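PDB 3ELE: amino Transferase from Eubacterium rectale, which probably transfers amino groups between amino acids and keto acids, using bound pyridoxal-5'-phosphate as its cofactor. Local coordinates for residues Tyr246-Ile257 and Phe292-Thr303. Numbering follows the deposited sequence. Where two conformers were deposited one is given.
Sequences YSKSLSLPGERI and FQKMIVKCQGAT. With PLP (pyridoxal-5'-phosphate), chain E; EDO (1,2-ethanediol), chain F.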
loop_
_atom_site.group_PDB
_atom_site.type_symbol
_atom_site.label_atom_id
_atom_site.label_comp_id
_atom_site.label_asym_id
_atom_site.label_seq_id
_atom_site.Cartn_x
_atom_site.Cartn_y
_atom_site.Cartn_z
ATOM N N TYR A 246 -1.051 9.318 -10.517
ATOM C CA TYR A 246 -2.001 10.382 -10.867
ATOM C C TYR A 246 -2.110 11.459 -9.775
ATOM O O TYR A 246 -3.041 12.262 -9.793
ATOM C CB TYR A 246 -3.364 9.761 -11.225
ATOM C CG TYR A 246 -3.263 8.863 -12.437
ATOM C CD1 TYR A 246 -2.913 7.514 -12.299
ATOM C CD2 TYR A 246 -3.463 9.361 -13.729
ATOM C CE1 TYR A 246 -2.786 6.679 -13.407
ATOM C CE2 TYR A 246 -3.343 8.510 -14.869
ATOM C CZ TYR A 246 -2.998 7.178 -14.688
ATOM O OH TYR A 246 -2.865 6.309 -15.753
ATOM N N SER A 247 -1.125 11.499 -8.859
ATOM C CA SER A 247 -1.095 12.446 -7.750
ATOM C C SER A 247 -1.004 13.905 -8.215
ATOM O O SER A 247 -1.653 14.765 -7.630
ATOM C CB SER A 247 0.044 12.113 -6.775
ATOM O OG SER A 247 -0.089 10.780 -6.252
ATOM N N LYS A 248 -0.233 14.167 -9.269
ATOM C CA LYS A 248 -0.059 15.535 -9.811
ATOM C C LYS A 248 -0.888 15.837 -11.049
ATOM O O LYS A 248 -1.458 16.940 -11.174
ATOM C CB LYS A 248 1.417 15.809 -10.106
ATOM C CG LYS A 248 2.250 16.092 -8.875
ATOM C CD LYS A 248 2.707 14.860 -8.142
ATOM C CE LYS A 248 3.182 15.178 -6.733
ATOM N NZ LYS A 248 3.574 13.930 -6.035
ATOM N N SER A 249 -0.939 14.868 -11.963
ATOM C CA SER A 249 -1.659 14.993 -13.231
ATOM C C SER A 249 -3.162 15.193 -13.022
ATOM O O SER A 249 -3.742 16.068 -13.627
ATOM C CB SER A 249 -1.366 13.790 -14.143
ATOM O OG SER A 249 -1.893 12.601 -13.612
ATOM N N LEU A 250 -3.753 14.414 -12.117
ATOM C CA LEU A 250 -5.171 14.502 -11.753
ATOM C C LEU A 250 -5.435 15.140 -10.369
ATOM O O LEU A 250 -6.594 15.247 -9.975
ATOM C CB LEU A 250 -5.810 13.100 -11.825
ATOM C CG LEU A 250 -5.991 12.469 -13.207
ATOM C CD1 LEU A 250 -6.456 11.008 -13.059
ATOM C CD2 LEU A 250 -6.978 13.284 -14.074
ATOM N N SER A 251 -4.391 15.567 -9.648
ATOM C CA SER A 251 -4.538 16.147 -8.294
ATOM C C SER A 251 -5.223 15.187 -7.304
ATOM O O SER A 251 -6.082 15.593 -6.496
ATOM C CB SER A 251 -5.221 17.532 -8.322
ATOM O OG SER A 251 -4.387 18.472 -8.947
ATOM N N LEU A 252 -4.807 13.915 -7.365
ATOM C CA LEU A 252 -5.351 12.866 -6.519
ATOM C C LEU A 252 -4.264 12.223 -5.624
ATOM O O LEU A 252 -4.207 10.994 -5.534
ATOM C CB LEU A 252 -6.041 11.809 -7.408
ATOM C CG LEU A 252 -7.110 12.251 -8.403
ATOM C CD1 LEU A 252 -7.614 11.095 -9.215
ATOM C CD2 LEU A 252 -8.287 12.960 -7.708
ATOM N N PRO A 253 -3.437 13.047 -4.919
ATOM C CA PRO A 253 -2.351 12.461 -4.115
ATOM C C PRO A 253 -2.786 11.553 -2.962
ATOM O O PRO A 253 -2.082 10.593 -2.652
ATOM C CB PRO A 253 -1.595 13.686 -3.590
ATOM C CG PRO A 253 -2.532 14.737 -3.577
ATOM C CD PRO A 253 -3.444 14.512 -4.751
ATOM N N GLY A 254 -3.903 11.885 -2.335
ATOM C CA GLY A 254 -4.478 11.085 -1.270
ATOM C C GLY A 254 -5.204 9.830 -1.721
ATOM O O GLY A 254 -5.487 8.999 -0.878
ATOM N N GLU A 255 -5.514 9.691 -3.019
ATOM C CA GLU A 255 -6.238 8.509 -3.546
ATOM C C GLU A 255 -5.384 7.255 -3.833
ATOM O O GLU A 255 -5.920 6.143 -3.894
ATOM C CB GLU A 255 -7.124 8.909 -4.733
ATOM C CG GLU A 255 -8.072 10.118 -4.467
ATOM C CD GLU A 255 -8.986 9.989 -3.244
ATOM O OE1 GLU A 255 -8.954 8.968 -2.517
ATOM O OE2 GLU A 255 -9.778 10.930 -2.994
ATOM N N ARG A 256 -4.071 7.431 -3.974
ATOM C CA ARG A 256 -3.102 6.326 -4.081
ATOM C C ARG A 256 -3.342 5.452 -5.315
ATOM O O ARG A 256 -3.830 4.329 -5.214
ATOM C CB ARG A 256 -3.085 5.474 -2.772
ATOM C CG ARG A 256 -3.146 6.253 -1.452
ATOM C CD ARG A 256 -2.181 7.417 -1.413
ATOM N NE ARG A 256 -0.797 7.002 -1.553
ATOM C CZ ARG A 256 0.172 7.625 -2.227
ATOM N NH1 ARG A 256 -0.050 8.682 -2.983
ATOM N NH2 ARG A 256 1.392 7.098 -2.212
ATOM N N ILE A 257 -3.045 6.001 -6.484
ATOM C CA ILE A 257 -3.198 5.258 -7.744
ATOM C C ILE A 257 -2.071 5.595 -8.720
ATOM O O ILE A 257 -1.835 6.753 -9.063
ATOM C CB ILE A 257 -4.624 5.470 -8.344
ATOM C CG1 ILE A 257 -4.832 4.646 -9.630
ATOM C CG2 ILE A 257 -4.933 6.980 -8.543
ATOM C CD1 ILE A 257 -4.692 3.157 -9.478
ATOM N N PHE A 292 -10.805 3.667 -8.174
ATOM C CA PHE A 292 -9.848 4.502 -8.927
ATOM C C PHE A 292 -9.301 3.811 -10.176
ATOM O O PHE A 292 -9.112 4.481 -11.182
ATOM C CB PHE A 292 -8.773 5.094 -8.012
ATOM C CG PHE A 292 -9.356 5.932 -6.902
ATOM C CD1 PHE A 292 -10.058 7.101 -7.192
ATOM C CD2 PHE A 292 -9.259 5.550 -5.578
ATOM C CE1 PHE A 292 -10.638 7.857 -6.163
ATOM C CE2 PHE A 292 -9.830 6.309 -4.549
ATOM C CZ PHE A 292 -10.517 7.440 -4.841
ATOM N N GLN A 293 -9.087 2.495 -10.139
ATOM C CA GLN A 293 -8.708 1.750 -11.356
ATOM C C GLN A 293 -9.761 1.897 -12.448
ATOM O O GLN A 293 -9.423 2.181 -13.592
ATOM C CB GLN A 293 -8.510 0.255 -11.100
ATOM C CG GLN A 293 -7.315 -0.108 -10.228
ATOM C CD GLN A 293 -6.995 -1.593 -10.295
ATOM O OE1 GLN A 293 -6.889 -2.148 -11.386
ATOM N NE2 GLN A 293 -6.813 -2.237 -9.133
ATOM N N LYS A 294 -11.034 1.718 -12.072
ATOM C CA LYS A 294 -12.152 1.817 -13.009
ATOM C C LYS A 294 -12.333 3.254 -13.516
ATOM O O LYS A 294 -12.616 3.458 -14.696
ATOM C CB LYS A 294 -13.434 1.198 -12.423
ATOM C CG LYS A 294 -13.228 -0.307 -12.075
ATOM C CD LYS A 294 -14.485 -0.999 -11.622
ATOM C CE LYS A 294 -14.213 -2.206 -10.726
ATOM N NZ LYS A 294 -13.148 -3.147 -11.185
HETATM N N MSE A 295 -12.114 4.230 -12.631
HETATM C CA MSE A 295 -12.205 5.661 -12.984
HETATM C C MSE A 295 -11.122 6.081 -13.997
HETATM O O MSE A 295 -11.404 6.858 -14.920
HETATM C CB MSE A 295 -12.153 6.530 -11.704
HETATM C CG MSE A 295 -12.078 8.054 -11.892
HETATM SE SE MSE A 295 -10.297 8.782 -12.234
HETATM C CE MSE A 295 -9.408 8.276 -10.620
ATOM N N ILE A 296 -9.891 5.593 -13.805
ATOM C CA ILE A 296 -8.734 5.915 -14.683
ATOM C C ILE A 296 -8.960 5.541 -16.169
ATOM O O ILE A 296 -8.416 6.210 -17.060
ATOM C CB ILE A 296 -7.358 5.341 -14.097
ATOM C CG1 ILE A 296 -6.634 6.386 -13.229
ATOM C CG2 ILE A 296 -6.364 4.930 -15.163
ATOM C CD1 ILE A 296 -7.044 6.391 -11.841
ATOM N N VAL A 297 -9.781 4.513 -16.417
ATOM C CA VAL A 297 -10.146 4.071 -17.769
ATOM C C VAL A 297 -10.690 5.232 -18.619
ATOM O O VAL A 297 -10.364 5.325 -19.807
ATOM C CB VAL A 297 -11.186 2.901 -17.729
ATOM C CG1 VAL A 297 -11.687 2.508 -19.145
ATOM C CG2 VAL A 297 -10.596 1.700 -17.027
ATOM N N LYS A 298 -11.471 6.118 -17.985
ATOM C CA LYS A 298 -12.091 7.278 -18.625
ATOM C C LYS A 298 -11.352 8.633 -18.496
ATOM O O LYS A 298 -11.860 9.647 -19.003
ATOM C CB LYS A 298 -13.538 7.412 -18.109
ATOM C CG LYS A 298 -14.321 6.097 -18.255
ATOM C CD LYS A 298 -15.816 6.281 -18.401
ATOM C CE LYS A 298 -16.518 4.940 -18.700
ATOM N NZ LYS A 298 -16.056 4.285 -19.980
ATOM N N CYS A 299 -10.160 8.630 -17.883
ATOM C CA CYS A 299 -9.359 9.838 -17.609
ATOM C C CYS A 299 -7.970 9.864 -18.246
ATOM O O CYS A 299 -7.097 10.629 -17.819
ATOM C CB CYS A 299 -9.220 9.991 -16.092
ATOM S SG CYS A 299 -10.790 10.221 -15.313
ATOM N N GLN A 300 -7.772 9.065 -19.292
ATOM C CA GLN A 300 -6.481 8.993 -19.982
ATOM C C GLN A 300 -6.316 10.278 -20.775
ATOM O O GLN A 300 -7.195 10.623 -21.538
ATOM C CB GLN A 300 -6.430 7.774 -20.910
ATOM C CG GLN A 300 -6.534 6.453 -20.175
ATOM C CD GLN A 300 -5.404 6.277 -19.207
ATOM O OE1 GLN A 300 -4.236 6.429 -19.576
ATOM N NE2 GLN A 300 -5.734 6.041 -17.942
ATOM N N GLY A 301 -5.220 11.000 -20.541
ATOM C CA GLY A 301 -4.952 12.285 -21.190
ATOM C C GLY A 301 -5.427 13.476 -20.369
ATOM O O GLY A 301 -4.890 14.568 -20.532
ATOM N N ALA A 302 -6.407 13.270 -19.481
ATOM C CA ALA A 302 -6.978 14.334 -18.667
ATOM C C ALA A 302 -5.984 14.853 -17.638
ATOM O O ALA A 302 -5.214 14.080 -17.043
ATOM C CB ALA A 302 -8.244 13.856 -17.961
ATOM N N THR A 303 -5.973 16.173 -17.474
ATOM C CA THR A 303 -5.152 16.835 -16.468
ATOM C C THR A 303 -5.910 18.034 -15.911
ATOM O O THR A 303 -6.861 18.526 -16.542
ATOM C CB THR A 303 -3.797 17.357 -17.040
ATOM O OG1 THR A 303 -4.054 18.287 -18.098
ATOM C CG2 THR A 303 -2.912 16.224 -17.567
HETATM N N1 PLP E . 8.453 11.240 -6.602
HETATM C C2 PLP E . 8.673 12.612 -6.463
HETATM C C2A PLP E . 9.877 13.226 -7.101
HETATM C C3 PLP E . 7.753 13.412 -5.755
HETATM O O3 PLP E . 7.953 14.766 -5.628
HETATM C C4 PLP E . 6.620 12.826 -5.143
HETATM C C4A PLP E . 5.951 13.645 -4.054
HETATM O O4A PLP E . 6.368 13.588 -2.897
HETATM C C5 PLP E . 6.417 11.420 -5.302
HETATM C C6 PLP E . 7.344 10.636 -6.032
HETATM C C5A PLP E . 5.258 10.682 -4.665
HETATM O O4P PLP E . 4.135 10.591 -5.483
HETATM P P PLP E . 2.901 9.700 -4.951
HETATM O O1P PLP E . 2.219 9.033 -6.111
HETATM O O2P PLP E . 1.881 10.605 -4.321
HETATM O O3P PLP E . 3.336 8.669 -3.963
HETATM C C1 EDO F . -2.184 10.736 -18.005
HETATM O O1 EDO F . -3.425 10.139 -18.392
HETATM C C2 EDO F . -2.077 12.057 -18.742
HETATM O O2 EDO F . -2.901 13.031 -18.102
HETATM O O HOH W 1 -2.370 7.545 -18.098
#
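Ile296 lies over one face of the Tyr246 ring, its CG1 3.9 Å from the ring centroid and nearly on the normal, a CH-pi contact. A second one forms where CB of Glu255 sits over the Phe292 ring, offset toward the rim; bent at chi2 (-54°), the glutamate folds its carboxylate across the CZ corner, the two planes 30° apart. Aliphatic contacts fill in between: Ile257 CB meets Phe292 CB at 4.2 Å, and in one of its two conformers selenomethionine Met295 brings CE against Leu252 CD1, tip to tip. Farther along, Leu250 CD2 packs on Ala302 CB.

No direct hydrogen bond joins 246-257 to 292-303. A water does so instead, 2.7 Å from Tyr246 OH and donating to Gln300 OE1, while NE2 of the same amide bonds Ile296 O from above the carbonyl plane, on the face opposite Cys299 N. This double hold fixes the amide's rotation.

On its far side the 246-257 loop grips the cofactor phosphate: Arg256 NH1 gives one hydrogen to O2P and NH2 another to O3P (3.1 Å), while NH1 also bonds Pro253 O. A methionine here would probably leave the phosphate without this positive mate and the Pro253 carbonyl without its donor. Lys248 NZ stands 3.1 Å from PLP C4A, too far for a covalent bond in this model; it is probably the lysine that forms the internal aldimine in this family.

The loop connects strands 240-245 and 258-261 and packs against helix 290-296 and the turns that follow it; helices 51-63 and 79-93 pack alongside, and His70 and Leu291 of the second subunit bind the Glu255 carboxylate.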